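Solute-binding protein (Thermoactinomyces vulgaris, PDB 2ZYO) binds maltodextrins such as maltotetraose, probably also cyclodextrins, and probably hands them to a membrane sugar transporter. Local coordinates at residues A[187-192]-A[357-362]; A[201-206]-A[386-391]. One frame throughout, in Å; residues are numbered along the deposited sequence.

Contact 1 of 2, residues A[187-192]-A[357-362]; sequences AVFKEQ and GVVWEP. With GLC (alpha-D-glucopyranose), chain B.
Val359 reaches across to Phe189 and Val188 with one methyl for each. Its CG2 comes obliquely to the far end of the phenyl ring, 3.7 Å from Phe189 CZ, the valine and phenylalanine side chains running antiparallel alongside one another. The other branch is more loosely met, with Val359 CG1 4.2 Å from Val188 CG1. In Val359, CG1 stands anti to the backbone N (chi1 167°) and CG2 anti to the carbonyl carbon, which splits the methyls between the two partners. All three residues are buried, and Met356 and Met388 close in around them. One residue on in the chain, Trp360 of helix 360-371 turns to the sugar cleft of this periplasmic-binding-protein type fold and lays one indole face against a glucose of the bound maltotetraose. The sugar's C4 lies 3.4 Å above the plane of the Trp360 ring, offset toward its rim, and its C6 is 3.3 Å from Trp360 CE3, the CH-pi stacking of sugar on indole common in carbohydrate sites. With an alanine here, the glucose would probably lose its flat aromatic support and be freer to shift. Beyond Phe189 the strand carries the exposed Lys190, Glu191 and Gln192, and Lys190 NZ folds back to donate a 2.8 Å hydrogen bond to Glu191 O from above the carbonyl plane.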
loop_
_atom_site.group_PDB
_atom_site.type_symbol
_atom_site.label_atom_id
_atom_site.label_comp_id
_atom_site.label_asym_id
_atom_site.label_seq_id
_atom_site.Cartn_x
_atom_site.Cartn_y
_atom_site.Cartn_z
ATOM N N ALA A 187 14.934 -8.176 -5.350
ATOM C CA ALA A 187 13.630 -7.927 -5.959
ATOM C C ALA A 187 12.727 -9.146 -5.775
ATOM O O ALA A 187 13.217 -10.263 -5.588
ATOM C CB ALA A 187 13.794 -7.600 -7.438
ATOM N N VAL A 188 11.414 -8.932 -5.821
ATOM C CA VAL A 188 10.460 -10.043 -5.790
ATOM C C VAL A 188 10.451 -10.741 -7.152
ATOM O O VAL A 188 10.764 -11.928 -7.248
ATOM C CB VAL A 188 9.028 -9.592 -5.412
ATOM C CG1 VAL A 188 8.124 -10.805 -5.253
ATOM C CG2 VAL A 188 9.037 -8.763 -4.131
ATOM N N PHE A 189 10.090 -9.992 -8.193
ATOM C CA PHE A 189 10.150 -10.467 -9.575
ATOM C C PHE A 189 11.075 -9.556 -10.370
ATOM O O PHE A 189 11.128 -8.351 -10.117
ATOM C CB PHE A 189 8.763 -10.453 -10.226
ATOM C CG PHE A 189 7.744 -11.313 -9.530
ATOM C CD1 PHE A 189 7.750 -12.696 -9.694
ATOM C CD2 PHE A 189 6.762 -10.737 -8.730
ATOM C CE1 PHE A 189 6.801 -13.494 -9.058
ATOM C CE2 PHE A 189 5.812 -11.528 -8.090
ATOM C CZ PHE A 189 5.831 -12.907 -8.255
ATOM N N LYS A 190 11.798 -10.127 -11.331
ATOM C CA LYS A 190 12.641 -9.326 -12.217
ATOM C C LYS A 190 11.778 -8.425 -13.094
ATOM O O LYS A 190 10.875 -8.899 -13.788
ATOM C CB LYS A 190 13.539 -10.221 -13.077
ATOM C CG LYS A 190 14.375 -9.486 -14.132
ATOM C CD LYS A 190 15.400 -8.539 -13.514
ATOM C CE LYS A 190 16.297 -7.910 -14.574
ATOM N NZ LYS A 190 15.533 -7.117 -15.582
ATOM N N GLU A 191 12.062 -7.127 -13.041
ATOM C CA GLU A 191 11.317 -6.131 -13.801
ATOM C C GLU A 191 12.052 -5.755 -15.080
ATOM O O GLU A 191 13.263 -5.522 -15.070
ATOM C CB GLU A 191 11.068 -4.883 -12.948
ATOM C CG GLU A 191 10.067 -3.897 -13.547
ATOM C CD GLU A 191 9.678 -2.787 -12.587
ATOM O OE1 GLU A 191 9.275 -3.088 -11.440
ATOM O OE2 GLU A 191 9.761 -1.606 -12.981
ATOM N N GLN A 192 11.301 -5.707 -16.177
ATOM C CA GLN A 192 11.820 -5.274 -17.467
ATOM C C GLN A 192 10.788 -4.406 -18.182
ATOM O O GLN A 192 9.773 -4.907 -18.673
ATOM C CB GLN A 192 12.220 -6.481 -18.327
ATOM C CG GLN A 192 12.790 -6.145 -19.708
ATOM C CD GLN A 192 14.127 -5.427 -19.644
ATOM O OE1 GLN A 192 14.189 -4.226 -19.378
ATOM N NE2 GLN A 192 15.203 -6.160 -19.905
ATOM N N GLY A 357 0.156 -12.879 -5.452
ATOM C CA GLY A 357 -0.809 -13.419 -4.492
ATOM C C GLY A 357 -0.331 -14.636 -3.718
ATOM O O GLY A 357 -0.674 -14.805 -2.545
ATOM N N VAL A 358 0.469 -15.477 -4.369
ATOM C CA VAL A 358 0.955 -16.711 -3.747
ATOM C C VAL A 358 2.378 -16.578 -3.188
ATOM O O VAL A 358 2.957 -17.555 -2.713
ATOM C CB VAL A 358 0.854 -17.929 -4.706
ATOM C CG1 VAL A 358 -0.603 -18.205 -5.070
ATOM C CG2 VAL A 358 1.703 -17.719 -5.955
ATOM N N VAL A 359 2.929 -15.367 -3.247
ATOM C CA VAL A 359 4.264 -15.098 -2.708
ATOM C C VAL A 359 4.224 -14.891 -1.191
ATOM O O VAL A 359 5.098 -15.388 -0.474
ATOM C CB VAL A 359 4.946 -13.890 -3.415
ATOM C CG1 VAL A 359 6.183 -13.410 -2.647
ATOM C CG2 VAL A 359 5.320 -14.253 -4.840
ATOM N N TRP A 360 3.201 -14.180 -0.716
ATOM C CA TRP A 360 3.107 -13.766 0.690
ATOM C C TRP A 360 3.239 -14.914 1.692
ATOM O O TRP A 360 4.052 -14.836 2.612
ATOM C CB TRP A 360 1.812 -12.988 0.954
ATOM C CG TRP A 360 1.658 -11.747 0.127
ATOM C CD1 TRP A 360 0.786 -11.557 -0.904
ATOM C CD2 TRP A 360 2.397 -10.524 0.258
ATOM N NE1 TRP A 360 0.929 -10.292 -1.424
ATOM C CE2 TRP A 360 1.914 -9.637 -0.731
ATOM C CE3 TRP A 360 3.420 -10.091 1.113
ATOM C CZ2 TRP A 360 2.416 -8.339 -0.888
ATOM C CZ3 TRP A 360 3.921 -8.801 0.956
ATOM C CH2 TRP A 360 3.417 -7.941 -0.038
ATOM N N GLU A 361 2.443 -15.969 1.514
ATOM C CA GLU A 361 2.430 -17.094 2.459
ATOM C C GLU A 361 3.813 -17.751 2.639
ATOM O O GLU A 361 4.314 -17.805 3.764
ATOM C CB GLU A 361 1.351 -18.123 2.081
ATOM C CG GLU A 361 1.170 -19.268 3.080
ATOM C CD GLU A 361 0.256 -20.371 2.562
ATOM O OE1 GLU A 361 -0.721 -20.061 1.845
ATOM O OE2 GLU A 361 0.514 -21.552 2.876
ATOM N N PRO A 362 4.433 -18.241 1.541
ATOM C CA PRO A 362 5.767 -18.852 1.632
ATOM C C PRO A 362 6.859 -17.917 2.159
ATOM O O PRO A 362 7.693 -18.349 2.957
ATOM C CB PRO A 362 6.074 -19.260 0.184
ATOM C CG PRO A 362 4.767 -19.297 -0.498
ATOM C CD PRO A 362 3.914 -18.280 0.162
HETATM C C1 GLC B . 0.109 -6.938 2.613
HETATM C C2 GLC B . -0.670 -7.452 1.400
HETATM C C3 GLC B . -1.352 -8.774 1.741
HETATM C C4 GLC B . -0.320 -9.786 2.249
HETATM C C5 GLC B . 0.462 -9.189 3.424
HETATM C C6 GLC B . 1.591 -10.086 3.889
HETATM O O2 GLC B . -1.646 -6.496 1.020
HETATM O O3 GLC B . -2.008 -9.287 0.593
HETATM O O4 GLC B . -0.979 -10.973 2.666
HETATM O O5 GLC B . 1.048 -7.921 3.048
HETATM O O6 GLC B . 1.445 -10.419 5.261
#

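Contact 2 of 2, residues A[201-206]-A[386-391]; sequences IGLNSP and KIMKEK
The backbones of Ile201 and Lys389 make the nearest approach, CA to CA 8.3 Å, where the end of strand 195-201 and the loop after it run beside helix 377-394. Side chains bridge that distance. Ile201 CD1 fits between two consecutive helix residues, 3.8 Å from Met388 CB and equally far from Lys389 CG, while Ile201 CG2 lies 4.1 Å from Met388 SD. With its chain extended beyond CG, Met388 carries its sulfur past Ile201 and its terminal methyl on to Leu203. There Met388 CE is 3.7 Å from Leu203 CD1, the two side chains crossing at about a right angle. At the exposed margin Lys389 bends at its third and fourth torsions (chi3 84°, chi4 62°), which brings the ammonium within hydrogen-bonding distance of the water beside Ile201. That water accepts hydrogen bonds from Lys389 NZ at 2.8 Å and Ile201 N at 3.0 Å, tying the backbone amide to the helix through solvent. Asn204 ND2 is hydrogen-bonded to Asn382 OD1, about one turn before Lys386 on the same helix. Ser205, its hydroxyl bonded to the backbone N of Ala208, is the N-cap of helix 206-220, while Ile363 of helix 360-371 packs against both Leu203 and Met388.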
loop_
_atom_site.group_PDB
_atom_site.type_symbol
_atom_site.label_atom_id
_atom_site.label_comp_id
_atom_site.label_asym_id
_atom_site.label_seq_id
_atom_site.Cartn_x
_atom_site.Cartn_y
_atom_site.Cartn_z
ATOM N N ILE A 201 11.952 -15.168 -10.072
ATOM C CA ILE A 201 11.784 -14.745 -8.686
ATOM C C ILE A 201 13.160 -14.453 -8.092
ATOM O O ILE A 201 14.084 -15.253 -8.230
ATOM C CB ILE A 201 11.028 -15.818 -7.858
ATOM C CG1 ILE A 201 9.577 -15.938 -8.342
ATOM C CG2 ILE A 201 11.074 -15.495 -6.359
ATOM C CD1 ILE A 201 8.800 -17.101 -7.742
ATOM N N GLY A 202 13.296 -13.300 -7.442
ATOM C CA GLY A 202 14.590 -12.885 -6.905
ATOM C C GLY A 202 14.767 -13.110 -5.416
ATOM O O GLY A 202 15.746 -12.646 -4.832
ATOM N N LEU A 203 13.841 -13.841 -4.804
ATOM C CA LEU A 203 13.812 -13.962 -3.346
ATOM C C LEU A 203 14.740 -15.029 -2.750
ATOM O O LEU A 203 14.779 -15.202 -1.530
ATOM C CB LEU A 203 12.370 -14.110 -2.836
ATOM C CG LEU A 203 11.477 -12.870 -3.000
ATOM C CD1 LEU A 203 10.078 -13.136 -2.478
ATOM C CD2 LEU A 203 12.079 -11.642 -2.312
ATOM N N ASN A 204 15.490 -15.733 -3.597
ATOM C CA ASN A 204 16.581 -16.582 -3.097
ATOM C C ASN A 204 17.943 -16.227 -3.708
ATOM O O ASN A 204 18.864 -17.048 -3.741
ATOM C CB ASN A 204 16.253 -18.082 -3.218
ATOM C CG ASN A 204 16.161 -18.560 -4.656
ATOM O OD1 ASN A 204 15.715 -17.837 -5.544
ATOM N ND2 ASN A 204 16.576 -19.804 -4.887
ATOM N N SER A 205 18.055 -14.981 -4.169
ATOM C CA SER A 205 19.309 -14.422 -4.669
ATOM C C SER A 205 20.258 -14.150 -3.499
ATOM O O SER A 205 19.810 -14.090 -2.350
ATOM C CB SER A 205 19.032 -13.117 -5.414
ATOM O OG SER A 205 18.601 -12.109 -4.514
ATOM N N PRO A 206 21.568 -13.982 -3.778
ATOM C CA PRO A 206 22.489 -13.595 -2.704
ATOM C C PRO A 206 22.042 -12.304 -2.011
ATOM O O PRO A 206 22.168 -12.186 -0.789
ATOM C CB PRO A 206 23.814 -13.372 -3.442
ATOM C CG PRO A 206 23.713 -14.211 -4.658
ATOM C CD PRO A 206 22.272 -14.159 -5.063
ATOM N N LYS A 386 10.900 -22.315 -3.938
ATOM C CA LYS A 386 10.417 -23.590 -4.478
ATOM C C LYS A 386 8.893 -23.704 -4.355
ATOM O O LYS A 386 8.213 -24.097 -5.307
ATOM C CB LYS A 386 11.110 -24.770 -3.781
ATOM C CG LYS A 386 10.743 -26.155 -4.326
ATOM C CD LYS A 386 11.160 -26.329 -5.787
ATOM C CE LYS A 386 10.753 -27.694 -6.329
ATOM N NZ LYS A 386 9.274 -27.913 -6.327
ATOM N N ILE A 387 8.372 -23.347 -3.182
ATOM C CA ILE A 387 6.933 -23.364 -2.918
ATOM C C ILE A 387 6.171 -22.386 -3.820
ATOM O O ILE A 387 5.132 -22.740 -4.384
ATOM C CB ILE A 387 6.633 -23.100 -1.418
ATOM C CG1 ILE A 387 7.045 -24.314 -0.579
ATOM C CG2 ILE A 387 5.159 -22.776 -1.203
ATOM C CD1 ILE A 387 7.149 -24.047 0.914
ATOM N N MET A 388 6.701 -21.171 -3.963
ATOM C CA MET A 388 6.110 -20.152 -4.838
ATOM C C MET A 388 5.948 -20.642 -6.266
ATOM O O MET A 388 4.873 -20.525 -6.855
ATOM C CB MET A 388 6.982 -18.901 -4.870
ATOM C CG MET A 388 6.953 -18.078 -3.623
ATOM S SD MET A 388 8.227 -16.819 -3.724
ATOM C CE MET A 388 8.399 -16.444 -1.982
ATOM N N LYS A 389 7.033 -21.188 -6.810
ATOM C CA LYS A 389 7.096 -21.585 -8.214
ATOM C C LYS A 389 6.139 -22.728 -8.540
ATOM O O LYS A 389 5.635 -22.818 -9.662
ATOM C CB LYS A 389 8.534 -21.934 -8.603
ATOM C CG LYS A 389 9.488 -20.748 -8.492
ATOM C CD LYS A 389 10.930 -21.124 -8.803
ATOM C CE LYS A 389 11.212 -21.096 -10.294
ATOM N NZ LYS A 389 11.025 -19.737 -10.884
ATOM N N GLU A 390 5.887 -23.587 -7.554
ATOM C CA GLU A 390 4.884 -24.640 -7.687
ATOM C C GLU A 390 3.476 -24.042 -7.682
ATOM O O GLU A 390 2.633 -24.435 -8.488
ATOM C CB GLU A 390 5.027 -25.679 -6.571
ATOM C CG GLU A 390 4.211 -26.951 -6.798
ATOM C CD GLU A 390 4.269 -27.909 -5.622
ATOM O OE1 GLU A 390 3.811 -27.535 -4.520
ATOM O OE2 GLU A 390 4.763 -29.042 -5.804
ATOM N N LYS A 391 3.242 -23.090 -6.777
ATOM C CA LYS A 391 1.939 -22.431 -6.632
ATOM C C LYS A 391 1.569 -21.557 -7.831
ATOM O O LYS A 391 0.389 -21.409 -8.154
ATOM C CB LYS A 391 1.892 -21.597 -5.344
ATOM C CG LYS A 391 1.770 -22.413 -4.051
ATOM C CD LYS A 391 0.361 -22.973 -3.833
ATOM C CE LYS A 391 -0.604 -21.913 -3.308
ATOM N NZ LYS A 391 -1.938 -22.487 -2.972
HETATM O O HOH W 1 13.001 -17.992 -10.073
#

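In the fold
Contacts 1 and 2 have centres 8 Å apart on the same side of the protein and share neighbours: Leu203 touches Val188 and Val359, and Met388 touches Val359. Contact 1 is buried throughout its touching residues and lies behind the sugar site, which Trp360, next to Val359, reaches; contact 2 lies farther out, its centre about 22 Å from the chain centre against 15 Å, and grades from buried methyls to a solvent-bridged lysine. Branched and aromatic carbons do the work in contact 1, whereas contact 2 adds a thioether and a water. A probable hydrogen bond, Gly202 N to Val188 O at 2.9 Å, joins their first segments, and Pro362 packs on Ile387 where the consecutive helices 360-371 and 377-394 meet.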